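Local coordinates for multicopper oxidase (Uncultured bacterium, PDB 4E9X), which probably couples the one-electron oxidation of substrates to the reduction of dioxygen to water, using bound copper ions, as multicopper oxidases do, at residues Ala2-Thr14 and Asp43-His57. Numbering follows the deposited sequence. Where two conformers were deposited one is given.
Sequences AEREFDMTIEEVT and DDVIVNVTNNTSLPH. With CU (copper (II) ion), chain D.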
ATOM      1  N   ALA A   2      20.010  25.639 -19.481  1.00 17.83           N
ATOM      2  CA  ALA A   2      19.396  26.925 -19.827  1.00 18.28           C
ATOM      3  C   ALA A   2      18.706  27.530 -18.615  1.00 17.96           C
ATOM      4  O   ALA A   2      18.193  26.752 -17.773  1.00 17.65           O
ATOM      5  CB  ALA A   2      18.398  26.820 -20.980  1.00 21.44           C
ATOM      6  N   GLU A   3      18.622  28.855 -18.555  1.00 17.00           N
ATOM      7  CA  GLU A   3      17.760  29.468 -17.520  1.00 17.30           C
ATOM      8  C   GLU A   3      16.315  29.550 -18.010  1.00 18.11           C
ATOM      9  O   GLU A   3      16.006  30.109 -19.079  1.00 23.30           O
ATOM     10  CB  GLU A   3      18.297  30.851 -17.161  1.00 22.30           C
ATOM     11  CG  GLU A   3      17.553  31.547 -16.050  1.00 25.84           C
ATOM     12  CD  GLU A   3      18.041  32.991 -15.820  1.00 30.36           C
ATOM     13  OE1 GLU A   3      17.265  33.933 -16.036  1.00 38.78           O
ATOM     14  OE2 GLU A   3      19.206  33.167 -15.409  1.00 44.24           O
ATOM     15  N   ARG A   4      15.382  29.012 -17.209  1.00 15.70           N
ATOM     16  CA  ARG A   4      13.962  28.960 -17.551  1.00 16.12           C
ATOM     17  C   ARG A   4      13.185  29.580 -16.402  1.00 16.05           C
ATOM     18  O   ARG A   4      13.210  29.045 -15.315  1.00 18.85           O
ATOM     19  CB  ARG A   4      13.504  27.537 -17.873  1.00 16.15           C
ATOM     20  CG  ARG A   4      14.346  26.903 -18.974  1.00 17.00           C
ATOM     21  CD  ARG A   4      13.635  25.684 -19.525  1.00 14.39           C
ATOM     22  NE  ARG A   4      14.518  25.040 -20.517  1.00 15.68           N
ATOM     23  CZ  ARG A   4      14.445  25.396 -21.812  1.00 15.91           C
ATOM     24  NH1 ARG A   4      13.592  26.323 -22.245  1.00 18.68           N
ATOM     25  NH2 ARG A   4      15.238  24.819 -22.693  1.00 20.79           N
ATOM     26  N   GLU A   5      12.558  30.694 -16.717  1.00 14.77           N
ATOM     27  CA  GLU A   5      11.835  31.482 -15.725  1.00 15.06           C
ATOM     28  C   GLU A   5      10.344  31.498 -16.039  1.00 13.80           C
ATOM     29  O   GLU A   5       9.970  31.784 -17.179  1.00 15.36           O
ATOM     30  CB  GLU A   5      12.387  32.932 -15.754  1.00 18.65           C
ATOM     31  CG  GLU A   5      11.676  33.811 -14.750  1.00 19.64           C
ATOM     32  CD  GLU A   5      12.399  35.099 -14.467  1.00 22.88           C
ATOM     33  OE1 GLU A   5      13.478  35.323 -15.066  1.00 31.97           O
ATOM     34  OE2 GLU A   5      11.932  35.918 -13.639  1.00 21.32           O
ATOM     35  N   PHE A   6       9.535  31.232 -15.027  1.00 14.01           N
ATOM     36  CA  PHE A   6       8.105  31.091 -15.123  1.00 14.43           C
ATOM     37  C   PHE A   6       7.373  31.968 -14.143  1.00 13.75           C
ATOM     38  O   PHE A   6       7.888  32.139 -13.042  1.00 16.71           O
ATOM     39  CB  PHE A   6       7.704  29.619 -14.845  1.00 14.95           C
ATOM     40  CG  PHE A   6       8.455  28.682 -15.793  1.00 14.25           C
ATOM     41  CD1 PHE A   6       8.372  28.798 -17.169  1.00 15.97           C
ATOM     42  CD2 PHE A   6       9.235  27.676 -15.301  1.00 15.77           C
ATOM     43  CE1 PHE A   6       9.019  27.951 -18.030  1.00 15.06           C
ATOM     44  CE2 PHE A   6       9.921  26.821 -16.160  1.00 15.55           C
ATOM     45  CZ  PHE A   6       9.835  26.950 -17.552  1.00 15.94           C
ATOM     46  N   ASP A   7       6.204  32.463 -14.528  1.00 14.53           N
ATOM     47  CA  ASP A   7       5.406  33.272 -13.615  1.00 15.00           C
ATOM     48  C   ASP A   7       4.135  32.459 -13.295  1.00 17.79           C
ATOM     49  O   ASP A   7       3.421  32.072 -14.229  1.00 22.09           O
ATOM     50  CB  ASP A   7       5.028  34.625 -14.196  1.00 20.22           C
ATOM     51  CG  ASP A   7       6.189  35.573 -14.345  1.00 28.75           C
ATOM     52  OD1 ASP A   7       7.007  35.732 -13.389  1.00 33.12           O
ATOM     53  OD2 ASP A   7       6.365  36.253 -15.403  1.00 50.37           O
ATOM     54  N   MET A   8       3.913  32.156 -12.019  1.00 15.24           N
ATOM     55  CA  MET A   8       2.750  31.345 -11.684  0.50 15.77           C
ATOM     56  C   MET A   8       1.871  32.120 -10.710  1.00 14.68           C
ATOM     57  O   MET A   8       2.392  32.958  -9.962  1.00 21.08           O
ATOM     58  CB  MET A   8       3.166  29.993 -11.106  0.50 17.72           C
ATOM     59  CG  MET A   8       2.020  29.010 -10.845  0.50 20.52           C
ATOM     60  SD  MET A   8       2.720  27.447 -10.188  0.50 27.06           S
ATOM     61  CE  MET A   8       4.343  27.717 -10.925  0.50 13.08           C
ATOM     62  N   THR A   9       0.576  31.908 -10.733  1.00 12.61           N
ATOM     63  CA  THR A   9      -0.312  32.517  -9.734  1.00 12.06           C
ATOM     64  C   THR A   9      -1.034  31.358  -9.006  1.00 12.19           C
ATOM     65  O   THR A   9      -0.944  30.181  -9.410  1.00 13.95           O
ATOM     66  CB  THR A   9      -1.389  33.440 -10.285  1.00 13.26           C
ATOM     67  OG1 THR A   9      -2.293  32.666 -11.108  1.00 13.15           O
ATOM     68  CG2 THR A   9      -0.727  34.536 -11.148  1.00 15.77           C
ATOM     69  N   ILE A  10      -1.669  31.732  -7.919  1.00 11.90           N
ATOM     70  CA  ILE A  10      -2.484  30.857  -7.117  1.00 11.37           C
ATOM     71  C   ILE A  10      -3.874  31.498  -7.080  1.00 11.51           C
ATOM     72  O   ILE A  10      -3.911  32.679  -6.686  1.00 12.84           O
ATOM     73  CB  ILE A  10      -1.962  30.574  -5.705  1.00 11.14           C
ATOM     74  CG1 ILE A  10      -0.464  30.285  -5.674  1.00 12.29           C
ATOM     75  CG2 ILE A  10      -2.711  29.392  -5.094  1.00 11.86           C
ATOM     76  CD1 ILE A  10       0.087  30.107  -4.261  1.00 13.85           C
ATOM     77  N   GLU A  11      -4.923  30.809  -7.463  1.00 11.92           N
ATOM     78  CA  GLU A  11      -6.243  31.403  -7.687  1.00 11.09           C
ATOM     79  C   GLU A  11      -7.326  30.644  -6.949  1.00 11.02           C
ATOM     80  O   GLU A  11      -7.233  29.412  -6.832  1.00 12.29           O
ATOM     81  CB  GLU A  11      -6.601  31.387  -9.197  1.00 12.49           C
ATOM     82  CG  GLU A  11      -5.534  32.086 -10.044  1.00 12.92           C
ATOM     83  CD  GLU A  11      -5.445  33.590  -9.914  1.00 14.67           C
ATOM     84  OE1 GLU A  11      -6.352  34.239  -9.351  1.00 15.62           O
ATOM     85  OE2 GLU A  11      -4.398  34.171 -10.386  1.00 16.54           O
ATOM     86  N   GLU A  12      -8.376  31.346  -6.498  1.00 12.11           N
ATOM     87  CA  GLU A  12      -9.556  30.689  -5.981  1.00 11.39           C
ATOM     88  C   GLU A  12     -10.508  30.475  -7.155  1.00 11.46           C
ATOM     89  O   GLU A  12     -11.016  31.421  -7.738  1.00 12.61           O
ATOM     90  CB  GLU A  12     -10.246  31.557  -4.909  1.00 13.47           C
ATOM     91  CG  GLU A  12      -9.356  31.677  -3.686  1.00 14.47           C
ATOM     92  CD  GLU A  12      -9.914  32.471  -2.537  1.00 17.47           C
ATOM     93  OE1 GLU A  12     -11.060  32.983  -2.607  1.00 18.88           O
ATOM     94  OE2 GLU A  12      -9.203  32.552  -1.508  1.00 17.24           O
ATOM     95  N   VAL A  13     -10.709  29.191  -7.483  1.00 11.58           N
ATOM     96  CA  VAL A  13     -11.627  28.821  -8.548  1.00 10.80           C
ATOM     97  C   VAL A  13     -12.432  27.620  -8.094  1.00 10.59           C
ATOM     98  O   VAL A  13     -12.098  26.956  -7.082  1.00 11.48           O
ATOM     99  CB  VAL A  13     -10.904  28.513  -9.890  1.00 11.21           C
ATOM    100  CG1 VAL A  13     -10.168  29.735 -10.409  1.00 12.93           C
ATOM    101  CG2 VAL A  13      -9.921  27.333  -9.749  1.00 12.99           C
ATOM    102  N   THR A  14     -13.513  27.353  -8.833  1.00 11.05           N
ATOM    103  CA  THR A  14     -14.334  26.150  -8.633  1.00 11.55           C
ATOM    104  C   THR A  14     -14.231  25.243  -9.884  1.00 10.63           C
ATOM    105  O   THR A  14     -14.383  25.708 -11.012  1.00 12.04           O
ATOM    106  CB  THR A  14     -15.803  26.582  -8.404  1.00 14.10           C
ATOM    107  OG1 THR A  14     -15.880  27.395  -7.219  1.00 14.84           O
ATOM    108  CG2 THR A  14     -16.741  25.394  -8.233  1.00 14.06           C
ATOM    109  N   ASP A  43      18.869  22.426 -16.174  1.00 12.63           N
ATOM    110  CA  ASP A  43      18.368  23.779 -16.344  1.00 12.69           C
ATOM    111  C   ASP A  43      18.312  24.469 -14.993  1.00 13.99           C
ATOM    112  O   ASP A  43      18.130  23.865 -13.917  1.00 15.05           O
ATOM    113  CB  ASP A  43      16.987  23.795 -16.984  1.00 13.61           C
ATOM    114  CG  ASP A  43      16.970  23.452 -18.469  1.00 13.45           C
ATOM    115  OD1 ASP A  43      18.004  23.460 -19.163  1.00 15.52           O
ATOM    116  OD2 ASP A  43      15.851  23.188 -18.953  1.00 13.00           O
ATOM    117  N   ASP A  44      18.488  25.808 -15.067  1.00 13.80           N
ATOM    118  CA  ASP A  44      18.268  26.652 -13.919  1.00 12.94           C
ATOM    119  C   ASP A  44      16.842  27.173 -13.988  1.00 14.56           C
ATOM    120  O   ASP A  44      16.514  27.909 -14.910  1.00 19.09           O
ATOM    121  CB  ASP A  44      19.273  27.802 -13.988  1.00 17.21           C
ATOM    122  CG  ASP A  44      20.684  27.228 -13.877  1.00 19.92           C
ATOM    123  OD1 ASP A  44      20.955  26.434 -12.943  1.00 24.30           O
ATOM    124  OD2 ASP A  44      21.515  27.567 -14.744  1.00 27.76           O
ATOM    125  N   VAL A  45      16.030  26.798 -13.007  1.00 12.91           N
ATOM    126  CA  VAL A  45      14.609  27.153 -12.990  1.00 12.25           C
ATOM    127  C   VAL A  45      14.385  28.304 -12.022  1.00 12.69           C
ATOM    128  O   VAL A  45      14.904  28.305 -10.902  1.00 15.00           O
ATOM    129  CB  VAL A  45      13.792  25.916 -12.588  1.00 14.69           C
ATOM    130  CG1 VAL A  45      12.306  26.256 -12.593  1.00 14.75           C
ATOM    131  CG2 VAL A  45      14.074  24.801 -13.558  1.00 15.47           C
ATOM    132  N   ILE A  46      13.573  29.256 -12.483  1.00 13.90           N
ATOM    133  CA  ILE A  46      13.117  30.355 -11.652  1.00 14.31           C
ATOM    134  C   ILE A  46      11.612  30.400 -11.710  1.00 12.64           C
ATOM    135  O   ILE A  46      11.055  30.447 -12.818  1.00 14.87           O
ATOM    136  CB  ILE A  46      13.735  31.681 -12.167  1.00 15.07           C
ATOM    137  CG1 ILE A  46      15.272  31.663 -12.208  1.00 17.28           C
ATOM    138  CG2 ILE A  46      13.219  32.850 -11.340  1.00 15.58           C
ATOM    139  CD1 ILE A  46      15.863  32.803 -13.035  1.00 20.52           C
ATOM    140  N   VAL A  47      10.929  30.346 -10.578  1.00 13.40           N
ATOM    141  CA  VAL A  47       9.466  30.411 -10.587  1.00 13.94           C
ATOM    142  C   VAL A  47       9.043  31.567  -9.670  1.00 13.92           C
ATOM    143  O   VAL A  47       9.318  31.555  -8.442  1.00 15.00           O
ATOM    144  CB  VAL A  47       8.846  29.094 -10.103  1.00 13.05           C
ATOM    145  CG1 VAL A  47       7.316  29.234 -10.206  1.00 13.59           C
ATOM    146  CG2 VAL A  47       9.256  27.910 -10.960  1.00 13.41           C
ATOM    147  N   ASN A  48       8.363  32.576 -10.255  1.00 14.19           N
ATOM    148  CA  ASN A  48       7.871  33.714  -9.491  1.00 14.41           C
ATOM    149  C   ASN A  48       6.396  33.445  -9.183  1.00 13.42           C
ATOM    150  O   ASN A  48       5.619  33.315 -10.150  1.00 16.86           O
ATOM    151  CB  ASN A  48       8.005  35.024 -10.278  1.00 15.72           C
ATOM    152  CG  ASN A  48       9.421  35.248 -10.811  1.00 15.24           C
ATOM    153  OD1 ASN A  48      10.343  35.301 -10.010  1.00 17.18           O
ATOM    154  ND2 ASN A  48       9.578  35.369 -12.126  1.00 16.47           N
ATOM    155  N   VAL A  49       6.063  33.332  -7.920  1.00 13.91           N
ATOM    156  CA  VAL A  49       4.729  32.921  -7.516  1.00 15.40           C
ATOM    157  C   VAL A  49       3.963  34.112  -6.907  1.00 15.33           C
ATOM    158  O   VAL A  49       4.495  34.717  -5.959  1.00 18.41           O
ATOM    159  CB  VAL A  49       4.827  31.793  -6.472  1.00 16.97           C
ATOM    160  CG1 VAL A  49       3.430  31.381  -6.048  1.00 18.82           C
ATOM    161  CG2 VAL A  49       5.630  30.598  -6.965  1.00 18.56           C
ATOM    162  N   THR A  50       2.774  34.404  -7.405  1.00 15.21           N
ATOM    163  CA  THR A  50       1.884  35.383  -6.768  1.00 14.68           C
ATOM    164  C   THR A  50       0.632  34.720  -6.208  1.00 14.64           C
ATOM    165  O   THR A  50      -0.084  33.999  -6.896  1.00 15.08           O
ATOM    166  CB  THR A  50       1.487  36.476  -7.757  1.00 17.81           C
ATOM    167  OG1 THR A  50       2.734  37.128  -8.098  1.00 22.77           O
ATOM    168  CG2 THR A  50       0.555  37.493  -7.123  1.00 18.80           C
ATOM    169  N   ASN A  51       0.414  34.978  -4.933  1.00 13.55           N
ATOM    170  CA  ASN A  51      -0.741  34.380  -4.251  1.00 13.44           C
ATOM    171  C   ASN A  51      -1.969  35.282  -4.384  1.00 14.38           C
ATOM    172  O   ASN A  51      -2.076  36.278  -3.641  1.00 16.12           O
ATOM    173  CB  ASN A  51      -0.359  34.201  -2.767  1.00 15.07           C
ATOM    174  CG  ASN A  51      -1.468  33.564  -1.948  1.00 13.58           C
ATOM    175  OD1 ASN A  51      -2.544  33.289  -2.513  1.00 14.83           O
ATOM    176  ND2 ASN A  51      -1.200  33.308  -0.684  1.00 14.34           N
ATOM    177  N   ASN A  52      -2.909  34.966  -5.273  1.00 14.77           N
ATOM    178  CA  ASN A  52      -4.141  35.695  -5.456  1.00 14.06           C
ATOM    179  C   ASN A  52      -5.283  35.073  -4.685  1.00 14.07           C
ATOM    180  O   ASN A  52      -6.433  35.260  -5.094  1.00 17.37           O
ATOM    181  CB  ASN A  52      -4.498  35.878  -6.928  1.00 14.64           C
ATOM    182  CG  ASN A  52      -3.477  36.769  -7.645  1.00 16.45           C
ATOM    183  OD1 ASN A  52      -2.999  37.716  -7.073  1.00 19.74           O
ATOM    184  ND2 ASN A  52      -3.119  36.411  -8.876  1.00 19.97           N
ATOM    185  N   THR A  53      -4.976  34.418  -3.594  1.00 14.47           N
ATOM    186  CA  THR A  53      -6.046  33.816  -2.768  1.00 15.13           C
ATOM    187  C   THR A  53      -6.062  34.507  -1.403  1.00 14.16           C
ATOM    188  O   THR A  53      -5.238  35.391  -1.154  1.00 16.98           O
ATOM    189  CB  THR A  53      -5.897  32.300  -2.554  1.00 13.79           C
ATOM    190  OG1 THR A  53      -4.895  32.088  -1.516  1.00 13.85           O
ATOM    191  CG2 THR A  53      -5.408  31.623  -3.804  1.00 13.46           C
ATOM    192  N   SER A  54      -7.004  34.115  -0.564  1.00 15.30           N
ATOM    193  CA  SER A  54      -7.214  34.681   0.759  1.00 16.70           C
ATOM    194  C   SER A  54      -6.406  33.988   1.845  1.00 15.79           C
ATOM    195  O   SER A  54      -6.543  34.434   2.977  1.00 19.15           O
ATOM    196  CB  SER A  54      -8.708  34.572   1.161  1.00 20.65           C
ATOM    197  OG  SER A  54      -9.123  33.176   1.028  1.00 25.62           O
ATOM    198  N   LEU A  55      -5.584  32.990   1.503  1.00 17.49           N
ATOM    199  CA  LEU A  55      -4.912  32.189   2.532  1.00 16.12           C
ATOM    200  C   LEU A  55      -3.449  32.053   2.148  1.00 14.99           C
ATOM    201  O   LEU A  55      -3.098  32.174   0.970  1.00 15.31           O
ATOM    202  CB  LEU A  55      -5.523  30.801   2.623  1.00 17.58           C
ATOM    203  CG  LEU A  55      -6.930  30.632   3.189  1.00 23.11           C
ATOM    204  CD1 LEU A  55      -7.373  29.197   3.285  1.00 21.43           C
ATOM    205  CD2 LEU A  55      -6.968  31.264   4.590  1.00 28.33           C
ATOM    206  N   PRO A  56      -2.556  31.797   3.113  1.00 15.31           N
ATOM    207  CA  PRO A  56      -1.166  31.585   2.811  1.00 14.29           C
ATOM    208  C   PRO A  56      -0.904  30.211   2.159  1.00 12.89           C
ATOM    209  O   PRO A  56      -1.610  29.219   2.399  1.00 13.84           O
ATOM    210  CB  PRO A  56      -0.493  31.639   4.182  1.00 15.95           C
ATOM    211  CG  PRO A  56      -1.582  31.466   5.174  1.00 24.39           C
ATOM    212  CD  PRO A  56      -2.891  31.788   4.551  1.00 20.04           C
ATOM    213  N   HIS A  57       0.160  30.232   1.323  1.00 11.82           N
ATOM    214  CA  HIS A  57       0.595  29.006   0.631  1.00 11.79           C
ATOM    215  C   HIS A  57       2.117  29.009   0.505  1.00 10.86           C
ATOM    216  O   HIS A  57       2.751  30.039   0.756  1.00 11.65           O
ATOM    217  CB  HIS A  57      -0.001  28.957  -0.800  1.00 11.90           C
ATOM    218  CG  HIS A  57      -1.501  28.997  -0.814  1.00 10.36           C
ATOM    219  ND1 HIS A  57      -2.295  27.954  -0.407  1.00 10.98           N
ATOM    220  CD2 HIS A  57      -2.328  30.025  -1.170  1.00 10.68           C
ATOM    221  CE1 HIS A  57      -3.576  28.365  -0.539  1.00 11.19           C
ATOM    222  NE2 HIS A  57      -3.607  29.633  -0.998  1.00 11.70           N
TER
HETATM  223 CU    CU D1401      -1.779  26.068   0.147  0.90 12.49          CU
HETATM  224  O   HOH W   1      21.514  25.580 -17.044  1.00 24.00           O
HETATM  225  O   HOH W   2      17.582  23.308 -21.776  1.00 19.24           O
HETATM  226  O   HOH W   3       3.319  35.577 -10.849  1.00 30.75           O
HETATM  227  O   HOH W   4      -8.065  34.202  -7.168  1.00 13.29           O
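Glu-12 grips the turn after strand 44-51 with one carboxylate oxygen: OE2 takes the Ser-54 hydroxyl on its syn lone pair (OG to OE2 2.6 Å) and the Ser-54 backbone N from above the carboxylate plane. Its chain, extended beyond CG (chi2 -179°), reaches along Thr-53 to get there. With an alanine in place of Glu-12, the Ser-54 N-H and hydroxyl would probably lose their shared acceptor, and the turn would be freer to shift. Next to it, Asn-52 ND2 gives a straight bond to Glu-11 OE2 (3.0 Å), which also accepts from Thr-9 OG1. Toward the N-termini of the strands, on the face that carries Glu-5, Asp-7 and Thr-9, the Asn-48 amide spreads its two N-H groups between Glu-5 OE2, on the anti lone pair, and Asp-7 OD1, met nearly head-on, both at 2.9 Å from ND2; Thr-90 binds its OD1. At the start, Arg-4 NE meets Asp-43 OD2 in a 2.8 Å salt bridge, in the guanidinium plane but well above that of the carboxylate, while a water links Arg-4 NH2 to Asp-43 OD1. On the face carrying Phe-6, Met-8 and Ile-10, Ile-10 sets CD1 against Val-49 CG1 and lays CG2 over one face of the His-57 ring. His-57 ND1 binds copper at 2.0 Å, and His-57 NE2 donates to Thr-53 OG1 (2.8 Å), fixing the ring's rotation. Thr-53 is steadied in turn by Asn-51 OD1, which accepts from its N in an Asx turn and from its hydroxyl. Backbone bonds from Ala-2 O with Asp-44 N to Ile-10 O with Asn-52 N join the strands in parallel, straight in the middle and bent at the ends; the segment axes come within 4.6 Å. This is a parallel strand pair of a cupredoxin domain, its second strand leading to the first histidine of a type 1 copper site completed by Cys-105, His-112 and Met-118.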